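Local structure of sorting nexin-21 (4YMR) at residues Leu15-Ala18 and Gln19-Cys23; His90-Leu93 and Ala94-Leu97; Glu115-Leu118 and Gln119-Glu123. The protein binds membranes rich in phosphatidylinositol 3-phosphate and phosphatidylinositol 4,5-bisphosphate and may act in intracellular trafficking. One frame throughout, in Å; residues are numbered along the deposited sequence.

This chain is the domain-swapped PXB/TPR domain of the protein. It is all helical, and the three contacts lie in series along it. Contact 1 sits within helix 12-24, near the N-terminus. Contact 2 is the turn that leads into helix 93-106, and contact 3 lies on helix 112-122, the next helix along. The centres of contacts 1 and 2 are about 30 Å apart, on opposite sides of the chain's centre. Contacts 2 and 3 are neighbours, with centres about 11 Å apart. They touch where Leu93 and Leu97 pack on Gln117 and Leu121. Contacts 1 and 2 both meet the second subunit, consistent with the domain-swapped pair in this crystal, whereas no other chain of the assembly touches contact 3.

Contact 1 of 3, residues Leu15-Ala18 and Gln19-Cys23; sequences LRRA and QSLTC
One face of the Arg17 guanidinium carries the Leu21 methyl CD2, which sits 3.8 Å over the plane, nearer the margin of the group than its middle. Lower down, Arg17 CG meets Leu21 CD1 at 4.0 Å. The arginine chain starts anti to the backbone N (chi1 -179°) and then bends at chi2, which carries the guanidinium along the helix to Leu21. This i to i+4 pair lies on helix 12-24 of the domain-swapped PXB/TPR domain. Arg17 and Leu21 both pack on Leu33 of helix 27-43, the helix that follows in the chain, and Arg17 NH2 has a long, weak ion pair with Glu29 of that helix.

Two carbonyls take a second donor from a side chain. Arg17 O accepts from Leu21 N, in an almost straight bond (173°), and also from Ser20 OG at 3.0 Å. Ala18 O is gripped by Thr22 N at 3.1 Å and by Thr22 OG1 at 2.8 Å, which come from opposite faces of its plane. Thr22 OG1 stands beside its own backbone N (chi1 -58°), and this turns the hydroxyl back to Ala18. The same OG1 is hydrogen-bonded to Trp34 NE1, so a buried hydroxyl ties the two helices together. Gln19 faces the second subunit, where its NE2 bonds to the carbonyl oxygens of Leu138 and Glu141.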
loop_
_atom_site.group_PDB
_atom_site.type_symbol
_atom_site.label_atom_id
_atom_site.label_comp_id
_atom_site.label_asym_id
_atom_site.label_seq_id
_atom_site.Cartn_x
_atom_site.Cartn_y
_atom_site.Cartn_z
ATOM N N LEU A 15 15.195 -0.877 -1.891
ATOM C CA LEU A 15 14.242 -0.608 -2.967
ATOM C C LEU A 15 14.610 0.654 -3.736
ATOM O O LEU A 15 14.524 0.681 -4.964
ATOM C CB LEU A 15 12.832 -0.450 -2.405
ATOM C CG LEU A 15 12.209 -1.648 -1.703
ATOM C CD1 LEU A 15 10.792 -1.292 -1.285
ATOM C CD2 LEU A 15 12.228 -2.883 -2.608
ATOM N N ARG A 16 14.990 1.695 -2.994
ATOM C CA ARG A 16 15.494 2.949 -3.551
ATOM C C ARG A 16 16.633 2.707 -4.541
ATOM O O ARG A 16 16.563 3.133 -5.689
ATOM C CB ARG A 16 15.976 3.886 -2.425
ATOM C CG ARG A 16 14.901 4.801 -1.826
ATOM C CD ARG A 16 15.372 5.488 -0.528
ATOM N NE ARG A 16 14.314 5.515 0.485
ATOM C CZ ARG A 16 14.516 5.485 1.801
ATOM N NH1 ARG A 16 15.747 5.436 2.294
ATOM N NH2 ARG A 16 13.477 5.503 2.626
ATOM N N ARG A 17 17.682 2.029 -4.084
ATOM C CA ARG A 17 18.818 1.707 -4.941
ATOM C C ARG A 17 18.405 0.777 -6.096
ATOM O O ARG A 17 18.762 1.028 -7.244
ATOM C CB ARG A 17 20.003 1.141 -4.135
ATOM C CG ARG A 17 21.245 0.814 -4.984
ATOM C CD ARG A 17 22.484 1.629 -4.587
ATOM N NE ARG A 17 23.692 1.177 -5.287
ATOM C CZ ARG A 17 24.215 1.763 -6.365
ATOM N NH1 ARG A 17 23.645 2.842 -6.881
ATOM N NH2 ARG A 17 25.312 1.269 -6.928
ATOM N N ALA A 18 17.632 -0.270 -5.802
ATOM C CA ALA A 18 17.160 -1.165 -6.857
ATOM C C ALA A 18 16.381 -0.389 -7.920
ATOM O O ALA A 18 16.528 -0.646 -9.117
ATOM C CB ALA A 18 16.320 -2.318 -6.283
ATOM N N GLN A 19 15.575 0.574 -7.483
ATOM C CA GLN A 19 14.810 1.387 -8.422
ATOM C C GLN A 19 15.695 2.251 -9.332
ATOM O O GLN A 19 15.461 2.322 -10.536
ATOM C CB GLN A 19 13.772 2.255 -7.717
ATOM C CG GLN A 19 12.860 3.001 -8.694
ATOM C CD GLN A 19 12.210 4.230 -8.083
ATOM O OE1 GLN A 19 12.788 4.895 -7.213
ATOM N NE2 GLN A 19 10.999 4.541 -8.540
ATOM N N SER A 20 16.724 2.884 -8.780
ATOM C CA SER A 20 17.573 3.745 -9.607
ATOM C C SER A 20 18.366 2.918 -10.608
ATOM O O SER A 20 18.442 3.261 -11.788
ATOM C CB SER A 20 18.496 4.640 -8.764
ATOM O OG SER A 20 19.396 3.886 -7.973
ATOM N N LEU A 21 18.935 1.816 -10.129
ATOM C CA LEU A 21 19.656 0.875 -10.978
ATOM C C LEU A 21 18.813 0.384 -12.162
ATOM O O LEU A 21 19.314 0.281 -13.277
ATOM C CB LEU A 21 20.162 -0.314 -10.146
ATOM C CG LEU A 21 21.309 -0.021 -9.177
ATOM C CD1 LEU A 21 21.665 -1.253 -8.349
ATOM C CD2 LEU A 21 22.535 0.484 -9.937
ATOM N N THR A 22 17.537 0.100 -11.907
ATOM C CA THR A 22 16.604 -0.374 -12.933
ATOM C C THR A 22 16.276 0.728 -13.940
ATOM O O THR A 22 16.125 0.474 -15.138
ATOM C CB THR A 22 15.281 -0.903 -12.290
ATOM O OG1 THR A 22 15.574 -1.959 -11.367
ATOM C CG2 THR A 22 14.320 -1.429 -13.343
ATOM N N CYS A 23 16.160 1.953 -13.444
ATOM C CA CYS A 23 15.849 3.079 -14.309
ATOM C C CYS A 23 17.026 3.470 -15.194
ATOM O O CYS A 23 16.824 3.949 -16.306
ATOM C CB CYS A 23 15.306 4.265 -13.509
ATOM S SG CYS A 23 13.582 3.999 -13.047
#

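Contact 2 of 3, residues His90-Leu93 and Ala94-Leu97; sequences HPFL and APFL
Phe92 and Phe96 stand four residues apart, across the start of helix 93-106, and their rings meet at a slant. The centroids are 5.8 Å apart and the planes are turned by 48°. The hollow between the Phe92 ring and the Phe92 carbonyl takes the CD2-CE2 side of the Phe96 ring. CE2 sits beside Phe92 CD1 at 3.9 Å. CD2 comes to 3.1 Å from Phe92 O, which lies at the Phe96 ring edge, near its plane. Pro95 CB is a further bump, 4.4 Å from Phe92 CD1. Phe92 O also accepts from Phe96 N at 3.2 Å. That N-H comes from above the carbonyl plane, while the ring edge reaches the same oxygen.

On another side of the turn, Leu93 CD1 rests against the branch point CG of Leu97 at 4.1 Å. Leu93 CG is anti to its backbone N (chi1 172°), while Leu97 CG is anti to its carbonyl carbon, and the two side chains cross at an angle. Below them Leu97 N bonds to Leu93 O at 3.0 Å. Phe92 and Pro95 press on Leu137 of helix 134-140. Ala58 and Ala80 of the second subunit pack on Phe92 and Phe96 respectively.

The helix start is capped by His90. Its ND1 accepts from Phe92 N at 3.2 Å, with the donor in the ring plane. This is consistent with ND1 being unprotonated. His90 NE2 is hydrogen-bonded to Asp51 of the second subunit, consistent with a proton on NE2. One imidazole thus joins the cap to the interface with the second subunit, where apolar side chains flank a hydrogen-bonded backbone.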
loop_
_atom_site.group_PDB
_atom_site.type_symbol
_atom_site.label_atom_id
_atom_site.label_comp_id
_atom_site.label_asym_id
_atom_site.label_seq_id
_atom_site.Cartn_x
_atom_site.Cartn_y
_atom_site.Cartn_z
ATOM N N HIS A 90 -5.715 -4.152 3.756
ATOM C CA HIS A 90 -4.820 -3.016 4.061
ATOM C C HIS A 90 -4.794 -2.819 5.581
ATOM O O HIS A 90 -5.845 -2.658 6.218
ATOM C CB HIS A 90 -5.181 -1.707 3.332
ATOM C CG HIS A 90 -4.122 -0.641 3.408
ATOM N ND1 HIS A 90 -3.588 -0.188 4.596
ATOM C CD2 HIS A 90 -3.522 0.079 2.428
ATOM C CE1 HIS A 90 -2.686 0.745 4.345
ATOM N NE2 HIS A 90 -2.633 0.934 3.043
ATOM N N PRO A 91 -3.581 -2.842 6.163
ATOM C CA PRO A 91 -3.390 -2.857 7.613
ATOM C C PRO A 91 -4.132 -1.731 8.309
ATOM O O PRO A 91 -4.655 -1.980 9.377
ATOM C CB PRO A 91 -1.867 -2.702 7.783
ATOM C CG PRO A 91 -1.364 -2.227 6.450
ATOM C CD PRO A 91 -2.292 -2.827 5.445
ATOM N N PHE A 92 -4.206 -0.551 7.699
ATOM C CA PHE A 92 -4.867 0.600 8.311
ATOM C C PHE A 92 -6.406 0.584 8.312
ATOM O O PHE A 92 -7.018 1.475 8.888
ATOM C CB PHE A 92 -4.367 1.897 7.679
ATOM C CG PHE A 92 -3.214 2.508 8.411
ATOM C CD1 PHE A 92 -3.306 2.768 9.772
ATOM C CD2 PHE A 92 -2.029 2.802 7.750
ATOM C CE1 PHE A 92 -2.246 3.329 10.461
ATOM C CE2 PHE A 92 -0.958 3.361 8.427
ATOM C CZ PHE A 92 -1.066 3.626 9.787
ATOM N N LEU A 93 -7.037 -0.408 7.690
ATOM C CA LEU A 93 -8.499 -0.421 7.624
ATOM C C LEU A 93 -9.139 -0.791 8.963
ATOM O O LEU A 93 -10.116 -0.162 9.408
ATOM C CB LEU A 93 -9.015 -1.315 6.482
ATOM C CG LEU A 93 -10.539 -1.504 6.523
ATOM C CD1 LEU A 93 -11.271 -0.182 6.248
ATOM C CD2 LEU A 93 -11.043 -2.601 5.588
ATOM N N ALA A 94 -8.594 -1.815 9.604
ATOM C CA ALA A 94 -9.080 -2.201 10.928
ATOM C C ALA A 94 -8.846 -1.119 12.009
ATOM O O ALA A 94 -9.750 -0.836 12.778
ATOM C CB ALA A 94 -8.523 -3.568 11.359
ATOM N N PRO A 95 -7.635 -0.517 12.072
ATOM C CA PRO A 95 -7.362 0.539 13.056
ATOM C C PRO A 95 -8.239 1.776 12.896
ATOM O O PRO A 95 -8.603 2.410 13.896
ATOM C CB PRO A 95 -5.900 0.899 12.783
ATOM C CG PRO A 95 -5.317 -0.308 12.197
ATOM C CD PRO A 95 -6.391 -0.956 11.415
ATOM N N PHE A 96 -8.563 2.122 11.654
ATOM C CA PHE A 96 -9.490 3.221 11.397
ATOM C C PHE A 96 -10.957 2.902 11.723
ATOM O O PHE A 96 -11.650 3.733 12.319
ATOM C CB PHE A 96 -9.317 3.803 9.987
ATOM C CG PHE A 96 -8.217 4.824 9.890
ATOM C CD1 PHE A 96 -8.333 6.059 10.530
ATOM C CD2 PHE A 96 -7.071 4.554 9.173
ATOM C CE1 PHE A 96 -7.310 6.997 10.447
ATOM C CE2 PHE A 96 -6.052 5.476 9.093
ATOM C CZ PHE A 96 -6.169 6.700 9.731
ATOM N N LEU A 97 -11.425 1.712 11.353
ATOM C CA LEU A 97 -12.762 1.297 11.763
ATOM C C LEU A 97 -12.902 1.430 13.271
ATOM O O LEU A 97 -13.852 2.034 13.750
ATOM C CB LEU A 97 -13.113 -0.118 11.273
ATOM C CG LEU A 97 -13.376 -0.234 9.760
ATOM C CD1 LEU A 97 -13.646 -1.658 9.323
ATOM C CD2 LEU A 97 -14.521 0.676 9.289
#

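Contact 3 of 3, residues Glu115-Leu118 and Gln119-Glu123; sequences EAQL and QALQE
Glu115 and Gln119 lie side by side and point the same way. Their carboxylate and amide planes are nearly parallel, 10° apart. The touch is made by the amide nitrogen, since Gln119 NE2 lies 3.5 Å from Glu115 CG, on the aliphatic part of the chain. The carboxylate itself is used by a salt bridge from OE2 to Lys111.

Leu118 and Gln122 are set differently, with their side chains crossing at an angle. The Gln122 amide lies against the leucine branch point, NE2 being 3.7 Å from Leu118 CG. Gln122 CG is anti to its carbonyl carbon (chi1 -68°), which sends the chain back toward Leu118. Its NE2 also makes a weak hydrogen bond to Ser128 O in the loop that follows, and Pro131 of that loop packs on both Leu118 and Gln122. In the third pair, the Leu121 methyl CD1 comes to 3.2 Å from Gln117 O.

The backbone slackens along the segment. Gln119 N bonds to Glu115 O at 2.8 Å, and Leu121 N to Gln117 O at 3.3 Å. The bond from Gln122 N to Leu118 O is weak, at 3.4 Å. Ala120 N bonds weakly to Gln117 O, an i to i+3 step. The helix is only weakly bonded from about Gln119 on. It is the second of two consecutive helices, 93-106 and 112-122, packed together in the PXB/TPR domain.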
loop_
_atom_site.group_PDB
_atom_site.type_symbol
_atom_site.label_atom_id
_atom_site.label_comp_id
_atom_site.label_asym_id
_atom_site.label_seq_id
_atom_site.Cartn_x
_atom_site.Cartn_y
_atom_site.Cartn_z
ATOM N N GLU A 115 -19.116 -0.647 12.857
ATOM C CA GLU A 115 -19.118 -1.843 13.689
ATOM C C GLU A 115 -19.278 -3.073 12.820
ATOM O O GLU A 115 -18.410 -3.939 12.790
ATOM C CB GLU A 115 -20.272 -1.788 14.682
ATOM C CG GLU A 115 -19.892 -2.070 16.110
ATOM C CD GLU A 115 -20.929 -1.540 17.079
ATOM O OE1 GLU A 115 -22.138 -1.764 16.841
ATOM O OE2 GLU A 115 -20.537 -0.880 18.065
ATOM N N ALA A 116 -20.394 -3.134 12.104
ATOM C CA ALA A 116 -20.731 -4.294 11.289
ATOM C C ALA A 116 -19.616 -4.656 10.328
ATOM O O ALA A 116 -19.441 -5.825 9.988
ATOM C CB ALA A 116 -22.021 -4.055 10.527
ATOM N N GLN A 117 -18.851 -3.656 9.906
ATOM C CA GLN A 117 -17.752 -3.895 8.977
ATOM C C GLN A 117 -16.547 -4.480 9.699
ATOM O O GLN A 117 -15.847 -5.326 9.152
ATOM C CB GLN A 117 -17.365 -2.611 8.242
ATOM C CG GLN A 117 -16.277 -2.815 7.187
ATOM C CD GLN A 117 -16.014 -1.567 6.353
ATOM O OE1 GLN A 117 -16.796 -0.607 6.372
ATOM N NE2 GLN A 117 -14.908 -1.576 5.615
ATOM N N LEU A 118 -16.310 -4.019 10.925
ATOM C CA LEU A 118 -15.248 -4.570 11.769
ATOM C C LEU A 118 -15.595 -5.976 12.295
ATOM O O LEU A 118 -14.707 -6.753 12.608
ATOM C CB LEU A 118 -14.908 -3.620 12.931
ATOM C CG LEU A 118 -13.684 -3.994 13.785
ATOM C CD1 LEU A 118 -12.410 -3.968 12.950
ATOM C CD2 LEU A 118 -13.535 -3.104 15.009
ATOM N N GLN A 119 -16.880 -6.305 12.385
ATOM C CA GLN A 119 -17.279 -7.635 12.837
ATOM C C GLN A 119 -17.438 -8.612 11.677
ATOM O O GLN A 119 -17.889 -9.740 11.869
ATOM C CB GLN A 119 -18.578 -7.579 13.624
ATOM C CG GLN A 119 -18.502 -6.730 14.856
ATOM C CD GLN A 119 -19.868 -6.433 15.388
ATOM O OE1 GLN A 119 -20.855 -6.994 14.912
ATOM N NE2 GLN A 119 -19.948 -5.539 16.372
ATOM N N ALA A 120 -17.087 -8.173 10.475
ATOM C CA ALA A 120 -17.107 -9.047 9.316
ATOM C C ALA A 120 -15.678 -9.376 8.947
ATOM O O ALA A 120 -15.386 -10.482 8.488
ATOM C CB ALA A 120 -17.820 -8.383 8.154
ATOM N N LEU A 121 -14.789 -8.409 9.158
ATOM C CA LEU A 121 -13.347 -8.630 9.044
ATOM C C LEU A 121 -12.867 -9.587 10.133
ATOM O O LEU A 121 -11.851 -10.268 9.978
ATOM C CB LEU A 121 -12.592 -7.305 9.174
ATOM C CG LEU A 121 -12.224 -6.503 7.930
ATOM C CD1 LEU A 121 -13.458 -6.169 7.125
ATOM C CD2 LEU A 121 -11.501 -5.236 8.339
ATOM N N GLN A 122 -13.599 -9.618 11.243
ATOM C CA GLN A 122 -13.284 -10.510 12.352
ATOM C C GLN A 122 -13.936 -11.894 12.164
ATOM O O GLN A 122 -13.284 -12.917 12.368
ATOM C CB GLN A 122 -13.662 -9.859 13.697
ATOM C CG GLN A 122 -12.801 -8.640 14.082
ATOM C CD GLN A 122 -13.401 -7.812 15.234
ATOM O OE1 GLN A 122 -14.548 -8.011 15.635
ATOM N NE2 GLN A 122 -12.616 -6.881 15.762
ATOM N N GLU A 123 -15.203 -11.914 11.745
ATOM C CA GLU A 123 -15.945 -13.152 11.479
ATOM C C GLU A 123 -15.476 -13.905 10.239
ATOM O O GLU A 123 -16.019 -14.963 9.903
ATOM C CB GLU A 123 -17.440 -12.867 11.322
ATOM C CG GLU A 123 -18.225 -12.932 12.603
ATOM C CD GLU A 123 -19.589 -13.559 12.404
ATOM O OE1 GLU A 123 -20.586 -12.810 12.346
ATOM O OE2 GLU A 123 -19.663 -14.802 12.303
#